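3-oxo-tetronate kinase (Haemophilus influenzae, PDB 1YZY) catalyses the ATP-dependent phosphorylation of 3-oxo-tetronate to 3-oxo-tetronate 4-phosphate, a step in the metabolism of four-carbon acid sugars. Local coordinates at residues A[165-170]-A[192-197]; A[107-112]-A[216-221]. All coordinates share one frame; numbering follows the deposited sequence.

Both contacts lie in the sugar-binding N-terminal domain, with centres about 11 Å apart. Contact 1 pairs strand 164-167 with strand 193-196, and contact 2 sets strand 109-111 against strand 216-219. Strand 193-196 also neighbours strand 109-111, where backbone bonds probably run from Ala194 N to Thr109 O and from Ile111 N to Ala194 O, so the strands follow one another across the domain in the order 164-167, 193-196, 109-111, 216-219. Along the chain contact 1 is nested within the loop closed by contact 2. Contact 2, centred about 19 Å from the chain's centre against about 27 Å for contact 1, ties the three-stranded parallel sheet holding contact 1 to strands 216-219 and 77-80.

Contact 1 of 2, residues A[165-170]-A[192-197]; sequences GLVAYA and RYAVVD
Strands 165-167 and 193-196 run parallel in register, Gly165 beside Ala194, Leu166 beside Val195 and Val167 beside Val196, with their short axes 4.4 Å apart at closest and a crossing angle of -39°. The ladder alternates as a parallel pair should. Gly165 N donates to Tyr193 O at 2.8 Å, Gly165 O accepts from Val195 N, and Val167 N reaches Val195 O at 3.0 Å. The last rung, Asp197 N to Val167 O, is stretched to 3.4 Å and weak. Val195 O is also approached by Leu166 CA in a CA-H...O contact.

Side chains divide between the two faces. On one, Val167 and Val196 lie side by side and point the same way, their CG2 methyls 4.0 Å apart; helix 176-188 covers this face, with Cys182, Phe183 and Leu186 on Val167. On the other, Leu166 CD1 meets Val195 CG1 at 4.0 Å, and Met153 of helix 152-159 touches both residues. The link from strand 164-167 to strand 193-196 passes through the short helix 169-172 and then helix 176-188, a beta-alpha-beta crossover within the three-stranded parallel sheet of the sugar-binding domain.

Beyond the strand ends, Asp197 takes over. Its CG stands beside its own backbone N (chi1 -82°), bringing the carboxylate to the start of helix 169-172. There OD2 accepts Tyr169 N at 3.1 Å, on the anti side and 34° out of the carboxylate plane. Leu166 CD1 comes within 3.5 Å of Asp197 OD1, the two side chains crossing at a slant. Both oxygens have second partners in the 124-125 turn, OD2 taking Asn124 N and OD1 taking Gly125 N.

Contact 2 of 2, residues A[107-112]-A[216-221]; sequences DFTVIT and LVTGGS
Val110 O is gripped by two groups of Thr218: the hydroxyl OG1 donates to it at 2.7 Å, in the carbonyl plane and on a lone pair, and the amide N adds a weak bond at 3.3 Å. Thr218 OG1 reaches this carbonyl because it stands between its own backbone N and carbonyl carbon (chi1 85°). The same hydroxyl is hydrogen-bonded to Tyr81 OH and lies alongside Ile111, 3.7 Å from that residue's CG1.

A second threonine works in the reverse direction. Thr109 OG1 extends opposite its own backbone N and donates to Leu216 O at 2.8 Å, but from above the carbonyl plane, 57° out of it. Nearby, water 1 bridges the segments, donating to Phe108 O and accepting from Leu216 N. Hydroxyls and a water thus supply much of the linkage here, although the axes of strands 109-111 and 216-219 diverge by just 9° and approach to 5.1 Å.

Apolar contact is slight. Val110 and Val217 lie side by side and point the same way, with Val110 CG2 at 4.1 Å from Val217 CB.

Toward the C-terminal end a sounder backbone bond forms, Gly220 N to Thr112 O at 3.0 Å. Thr112 O also stands 3.0 Å from Gly219 CA, where the residue has no side chain. Gly219 bonds through its backbone to Phe79 and Tyr81, while Gly220 leads into helix 221-232. This parallel strand followed by a glycine-rich turn and a helix is consistent with a strand-turn-helix unit of the kind found in alpha/beta folds, with strand 216-219 set between strand 109-111 and strand 77-80 in the sugar-binding domain.

Contact 1 of 2, residues A[165-170]-A[192-197]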
ATOM      1  N   GLY A 165     -26.091   9.945   5.901  1.00 16.90           N
ATOM      2  CA  GLY A 165     -27.239   9.446   5.155  1.00 19.49           C
ATOM      3  C   GLY A 165     -26.951   8.174   4.377  1.00 18.98           C
ATOM      4  O   GLY A 165     -25.909   7.550   4.575  1.00 16.89           O
ATOM      5  N   LEU A 166     -27.888   7.765   3.522  1.00 20.83           N
ATOM      6  CA  LEU A 166     -27.721   6.555   2.703  1.00 20.56           C
ATOM      7  C   LEU A 166     -28.411   6.707   1.337  1.00 21.55           C
ATOM      8  O   LEU A 166     -29.489   7.288   1.163  1.00 19.73           O
ATOM      9  CB  LEU A 166     -28.310   5.332   3.409  1.00 13.68           C
ATOM     10  CG  LEU A 166     -28.347   4.039   2.585  1.00 19.77           C
ATOM     11  CD1 LEU A 166     -26.956   3.464   2.465  1.00 16.20           C
ATOM     12  CD2 LEU A 166     -29.264   3.020   3.223  1.00 12.24           C
ATOM     13  N   VAL A 167     -27.695   6.184   0.345  1.00 16.09           N
ATOM     14  CA  VAL A 167     -28.051   6.047  -1.063  1.00 14.63           C
ATOM     15  C   VAL A 167     -28.285   4.571  -1.244  1.00 18.08           C
ATOM     16  O   VAL A 167     -27.299   3.890  -1.525  1.00 14.08           O
ATOM     17  CB  VAL A 167     -27.013   6.565  -2.087  1.00 12.81           C
ATOM     18  CG1 VAL A 167     -27.583   6.452  -3.520  1.00 10.71           C
ATOM     19  CG2 VAL A 167     -26.633   8.029  -1.774  1.00 12.39           C
ATOM     20  N   ALA A 168     -29.498   4.048  -1.065  1.00 14.09           N
ATOM     21  CA  ALA A 168     -29.695   2.621  -1.177  1.00 14.83           C
ATOM     22  C   ALA A 168     -29.470   1.973  -2.537  1.00 15.05           C
ATOM     23  O   ALA A 168     -29.479   2.637  -3.575  1.00 16.97           O
ATOM     24  CB  ALA A 168     -31.098   2.320  -0.668  1.00 13.58           C
ATOM     25  N   TYR A 169     -29.239   0.665  -2.493  1.00 14.73           N
ATOM     26  CA  TYR A 169     -29.014  -0.170  -3.665  1.00 13.06           C
ATOM     27  C   TYR A 169     -30.006   0.145  -4.783  1.00 11.39           C
ATOM     28  O   TYR A 169     -29.617   0.418  -5.924  1.00 13.09           O
ATOM     29  CB  TYR A 169     -29.148  -1.641  -3.247  1.00 12.16           C
ATOM     30  CG  TYR A 169     -29.245  -2.633  -4.387  1.00 19.37           C
ATOM     31  CD1 TYR A 169     -28.103  -3.044  -5.085  1.00 15.76           C
ATOM     32  CD2 TYR A 169     -30.480  -3.163  -4.773  1.00 22.40           C
ATOM     33  CE1 TYR A 169     -28.190  -3.958  -6.134  1.00 19.07           C
ATOM     34  CE2 TYR A 169     -30.577  -4.077  -5.821  1.00 20.44           C
ATOM     35  CZ  TYR A 169     -29.428  -4.471  -6.496  1.00 21.78           C
ATOM     36  OH  TYR A 169     -29.514  -5.388  -7.514  1.00 27.29           O
ATOM     37  N   ALA A 170     -31.292   0.086  -4.436  1.00 15.64           N
ATOM     38  CA  ALA A 170     -32.376   0.343  -5.373  1.00 20.78           C
ATOM     39  C   ALA A 170     -32.170   1.609  -6.195  1.00 23.05           C
ATOM     40  O   ALA A 170     -32.622   1.689  -7.340  1.00 26.40           O
ATOM     41  CB  ALA A 170     -33.693   0.402  -4.627  1.00 19.03           C
ATOM     42  N   ARG A 192     -24.189  15.456   6.081  1.00 18.78           N
ATOM     43  CA  ARG A 192     -22.843  15.909   5.735  1.00 17.27           C
ATOM     44  C   ARG A 192     -22.069  14.810   4.990  1.00 16.94           C
ATOM     45  O   ARG A 192     -21.094  15.089   4.278  1.00 19.15           O
ATOM     46  CB  ARG A 192     -22.100  16.339   7.010  1.00 17.51           C
ATOM     47  CG  ARG A 192     -20.803  17.109   6.786  1.00 21.66           C
ATOM     48  CD  ARG A 192     -20.201  17.554   8.119  1.00 27.39           C
ATOM     49  NE  ARG A 192     -18.914  18.249   7.998  1.00 26.68           N
ATOM     50  CZ  ARG A 192     -18.747  19.457   7.469  1.00 30.94           C
ATOM     51  NH1 ARG A 192     -17.537  19.991   7.426  1.00 32.45           N
ATOM     52  NH2 ARG A 192     -19.771  20.121   6.950  1.00 26.18           N
ATOM     53  N   TYR A 193     -22.484  13.559   5.190  1.00 14.29           N
ATOM     54  CA  TYR A 193     -21.864  12.403   4.534  1.00 17.88           C
ATOM     55  C   TYR A 193     -22.955  11.447   4.065  1.00 22.48           C
ATOM     56  O   TYR A 193     -24.056  11.411   4.630  1.00 19.99           O
ATOM     57  CB  TYR A 193     -20.933  11.629   5.478  1.00 17.20           C
ATOM     58  CG  TYR A 193     -20.469  12.405   6.683  1.00 22.57           C
ATOM     59  CD1 TYR A 193     -21.102  12.245   7.918  1.00  9.93           C
ATOM     60  CD2 TYR A 193     -19.417  13.325   6.586  1.00 19.21           C
ATOM     61  CE1 TYR A 193     -20.709  12.983   9.022  1.00 15.63           C
ATOM     62  CE2 TYR A 193     -19.013  14.069   7.684  1.00 18.57           C
ATOM     63  CZ  TYR A 193     -19.664  13.893   8.896  1.00 21.81           C
ATOM     64  OH  TYR A 193     -19.279  14.634   9.980  1.00 19.78           O
ATOM     65  N   ALA A 194     -22.605  10.611   3.092  1.00 21.47           N
ATOM     66  CA  ALA A 194     -23.537   9.648   2.538  1.00 18.13           C
ATOM     67  C   ALA A 194     -22.912   8.301   2.257  1.00 16.05           C
ATOM     68  O   ALA A 194     -21.986   8.204   1.457  1.00 10.14           O
ATOM     69  CB  ALA A 194     -24.138  10.195   1.254  1.00 18.55           C
ATOM     70  N   VAL A 195     -23.411   7.274   2.938  1.00 14.66           N
ATOM     71  CA  VAL A 195     -22.973   5.899   2.725  1.00 19.30           C
ATOM     72  C   VAL A 195     -23.676   5.480   1.420  1.00 21.10           C
ATOM     73  O   VAL A 195     -24.777   5.953   1.120  1.00 16.20           O
ATOM     74  CB  VAL A 195     -23.437   4.967   3.886  1.00 24.40           C
ATOM     75  CG1 VAL A 195     -23.120   3.501   3.585  1.00 12.13           C
ATOM     76  CG2 VAL A 195     -22.773   5.382   5.182  1.00 26.87           C
ATOM     77  N   VAL A 196     -23.010   4.669   0.609  1.00 20.00           N
ATOM     78  CA  VAL A 196     -23.593   4.220  -0.645  1.00 15.97           C
ATOM     79  C   VAL A 196     -23.434   2.704  -0.737  1.00 16.03           C
ATOM     80  O   VAL A 196     -22.347   2.157  -0.520  1.00 16.93           O
ATOM     81  CB  VAL A 196     -22.939   4.907  -1.869  1.00 15.84           C
ATOM     82  CG1 VAL A 196     -23.660   4.511  -3.154  1.00 12.58           C
ATOM     83  CG2 VAL A 196     -22.968   6.419  -1.722  1.00 16.48           C
ATOM     84  N   ASP A 197     -24.549   2.029  -0.989  1.00 15.38           N
ATOM     85  CA  ASP A 197     -24.577   0.583  -1.110  1.00 17.58           C
ATOM     86  C   ASP A 197     -23.776   0.058  -2.302  1.00 15.66           C
ATOM     87  O   ASP A 197     -23.490   0.790  -3.256  1.00 13.56           O
ATOM     88  CB  ASP A 197     -26.026   0.107  -1.242  1.00 16.90           C
ATOM     89  CG  ASP A 197     -26.735  -0.014   0.090  1.00 11.53           C
ATOM     90  OD1 ASP A 197     -26.138   0.310   1.136  1.00 19.93           O
ATOM     91  OD2 ASP A 197     -27.901  -0.457   0.086  1.00 20.73           O
TER

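Contact 2 of 2, residues A[107-112]-A[216-221]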
ATOM      1  N   ASP A 107     -19.054  20.775   2.209  1.00 24.96           N
ATOM      2  CA  ASP A 107     -19.937  20.298   3.269  1.00 27.02           C
ATOM      3  C   ASP A 107     -20.609  18.955   3.029  1.00 24.64           C
ATOM      4  O   ASP A 107     -21.520  18.578   3.757  1.00 22.82           O
ATOM      5  CB  ASP A 107     -20.979  21.370   3.635  1.00 34.56           C
ATOM      6  CG  ASP A 107     -21.468  22.155   2.432  1.00 40.80           C
ATOM      7  OD1 ASP A 107     -22.103  21.557   1.538  1.00 52.56           O
ATOM      8  OD2 ASP A 107     -21.218  23.380   2.382  1.00 47.03           O
ATOM      9  N   PHE A 108     -20.128  18.208   2.042  1.00 20.91           N
ATOM     10  CA  PHE A 108     -20.705  16.901   1.750  1.00 18.38           C
ATOM     11  C   PHE A 108     -19.674  15.985   1.098  1.00 19.70           C
ATOM     12  O   PHE A 108     -18.845  16.440   0.309  1.00 15.96           O
ATOM     13  CB  PHE A 108     -21.935  17.058   0.829  1.00 18.26           C
ATOM     14  CG  PHE A 108     -22.731  15.789   0.647  1.00 18.68           C
ATOM     15  CD1 PHE A 108     -23.414  15.218   1.718  1.00 19.25           C
ATOM     16  CD2 PHE A 108     -22.785  15.157  -0.588  1.00 24.38           C
ATOM     17  CE1 PHE A 108     -24.135  14.036   1.561  1.00 19.52           C
ATOM     18  CE2 PHE A 108     -23.507  13.967  -0.753  1.00 21.06           C
ATOM     19  CZ  PHE A 108     -24.179  13.410   0.322  1.00 17.20           C
ATOM     20  N   THR A 109     -19.738  14.699   1.420  1.00 17.69           N
ATOM     21  CA  THR A 109     -18.828  13.709   0.846  1.00 17.38           C
ATOM     22  C   THR A 109     -19.478  12.334   0.973  1.00 14.06           C
ATOM     23  O   THR A 109     -20.528  12.212   1.599  1.00 19.00           O
ATOM     24  CB  THR A 109     -17.437  13.719   1.571  1.00 17.19           C
ATOM     25  OG1 THR A 109     -16.500  12.912   0.841  1.00 20.20           O
ATOM     26  CG2 THR A 109     -17.550  13.169   2.997  1.00 18.89           C
ATOM     27  N   VAL A 110     -18.876  11.317   0.355  1.00 15.73           N
ATOM     28  CA  VAL A 110     -19.385   9.940   0.414  1.00 15.71           C
ATOM     29  C   VAL A 110     -18.511   9.018   1.266  1.00 17.01           C
ATOM     30  O   VAL A 110     -17.333   9.282   1.487  1.00 17.16           O
ATOM     31  CB  VAL A 110     -19.527   9.307  -0.997  1.00 15.13           C
ATOM     32  CG1 VAL A 110     -20.386  10.189  -1.875  1.00 12.70           C
ATOM     33  CG2 VAL A 110     -18.156   9.079  -1.632  1.00 19.34           C
ATOM     34  N   ILE A 111     -19.100   7.915   1.709  1.00 17.54           N
ATOM     35  CA  ILE A 111     -18.409   6.939   2.536  1.00 17.29           C
ATOM     36  C   ILE A 111     -18.631   5.566   1.924  1.00 19.91           C
ATOM     37  O   ILE A 111     -19.774   5.160   1.716  1.00 17.06           O
ATOM     38  CB  ILE A 111     -18.981   6.959   3.976  1.00 13.84           C
ATOM     39  CG1 ILE A 111     -18.625   8.279   4.658  1.00 16.64           C
ATOM     40  CG2 ILE A 111     -18.542   5.735   4.768  1.00  9.50           C
ATOM     41  CD1 ILE A 111     -19.243   8.428   6.008  1.00 21.99           C
ATOM     42  N   THR A 112     -17.554   4.853   1.617  1.00 17.25           N
ATOM     43  CA  THR A 112     -17.692   3.520   1.052  1.00 11.77           C
ATOM     44  C   THR A 112     -16.465   2.628   1.116  1.00 14.99           C
ATOM     45  O   THR A 112     -15.523   2.796   0.353  1.00 14.90           O
ATOM     46  CB  THR A 112     -18.227   3.546  -0.411  1.00 13.35           C
ATOM     47  OG1 THR A 112     -18.243   2.214  -0.943  1.00 20.38           O
ATOM     48  CG2 THR A 112     -17.371   4.438  -1.302  1.00 15.70           C
ATOM     49  N   LEU A 216     -13.811  16.140  -2.505  1.00 20.48           N
ATOM     50  CA  LEU A 216     -13.384  15.105  -1.567  1.00 19.44           C
ATOM     51  C   LEU A 216     -14.286  13.858  -1.522  1.00 20.06           C
ATOM     52  O   LEU A 216     -15.512  13.961  -1.526  1.00 21.02           O
ATOM     53  CB  LEU A 216     -13.306  15.690  -0.151  1.00 18.08           C
ATOM     54  CG  LEU A 216     -13.075  14.683   0.977  1.00 21.51           C
ATOM     55  CD1 LEU A 216     -11.658  14.123   0.887  1.00 14.58           C
ATOM     56  CD2 LEU A 216     -13.310  15.336   2.322  1.00 14.66           C
ATOM     57  N   VAL A 217     -13.665  12.685  -1.488  1.00 20.51           N
ATOM     58  CA  VAL A 217     -14.391  11.430  -1.382  1.00 17.09           C
ATOM     59  C   VAL A 217     -13.638  10.552  -0.379  1.00 19.40           C
ATOM     60  O   VAL A 217     -12.451  10.763  -0.142  1.00 19.37           O
ATOM     61  CB  VAL A 217     -14.533  10.697  -2.753  1.00 23.13           C
ATOM     62  CG1 VAL A 217     -15.187  11.606  -3.790  1.00 24.09           C
ATOM     63  CG2 VAL A 217     -13.208  10.212  -3.245  1.00 25.47           C
ATOM     64  N   THR A 218     -14.331   9.598   0.236  1.00 22.73           N
ATOM     65  CA  THR A 218     -13.710   8.702   1.210  1.00 20.35           C
ATOM     66  C   THR A 218     -14.093   7.238   0.943  1.00 19.06           C
ATOM     67  O   THR A 218     -15.088   6.957   0.266  1.00 21.10           O
ATOM     68  CB  THR A 218     -14.084   9.074   2.688  1.00 20.09           C
ATOM     69  OG1 THR A 218     -15.331   8.472   3.057  1.00 20.32           O
ATOM     70  CG2 THR A 218     -14.185  10.581   2.874  1.00 12.17           C
ATOM     71  N   GLY A 219     -13.249   6.315   1.391  1.00 18.51           N
ATOM     72  CA  GLY A 219     -13.546   4.910   1.198  1.00 12.46           C
ATOM     73  C   GLY A 219     -12.335   4.007   1.264  1.00 14.22           C
ATOM     74  O   GLY A 219     -11.278   4.409   1.745  1.00 11.37           O
ATOM     75  N   GLY A 220     -12.522   2.755   0.860  1.00 14.99           N
ATOM     76  CA  GLY A 220     -11.428   1.802   0.836  1.00 15.16           C
ATOM     77  C   GLY A 220     -10.745   1.892  -0.520  1.00 15.76           C
ATOM     78  O   GLY A 220     -10.564   2.987  -1.054  1.00 13.39           O
ATOM     79  N   SER A 221     -10.351   0.753  -1.080  1.00 10.86           N
ATOM     80  CA  SER A 221      -9.702   0.764  -2.389  1.00  9.99           C
ATOM     81  C   SER A 221     -10.706   0.626  -3.535  1.00 13.13           C
ATOM     82  O   SER A 221     -10.425   1.033  -4.663  1.00 20.95           O
ATOM     83  CB  SER A 221      -8.679  -0.357  -2.482  1.00  9.32           C
ATOM     84  OG  SER A 221      -7.657  -0.199  -1.518  1.00 21.52           O
TER
HETATM   85  O   HOH W   1     -16.626  17.060  -1.882  1.00 25.95           O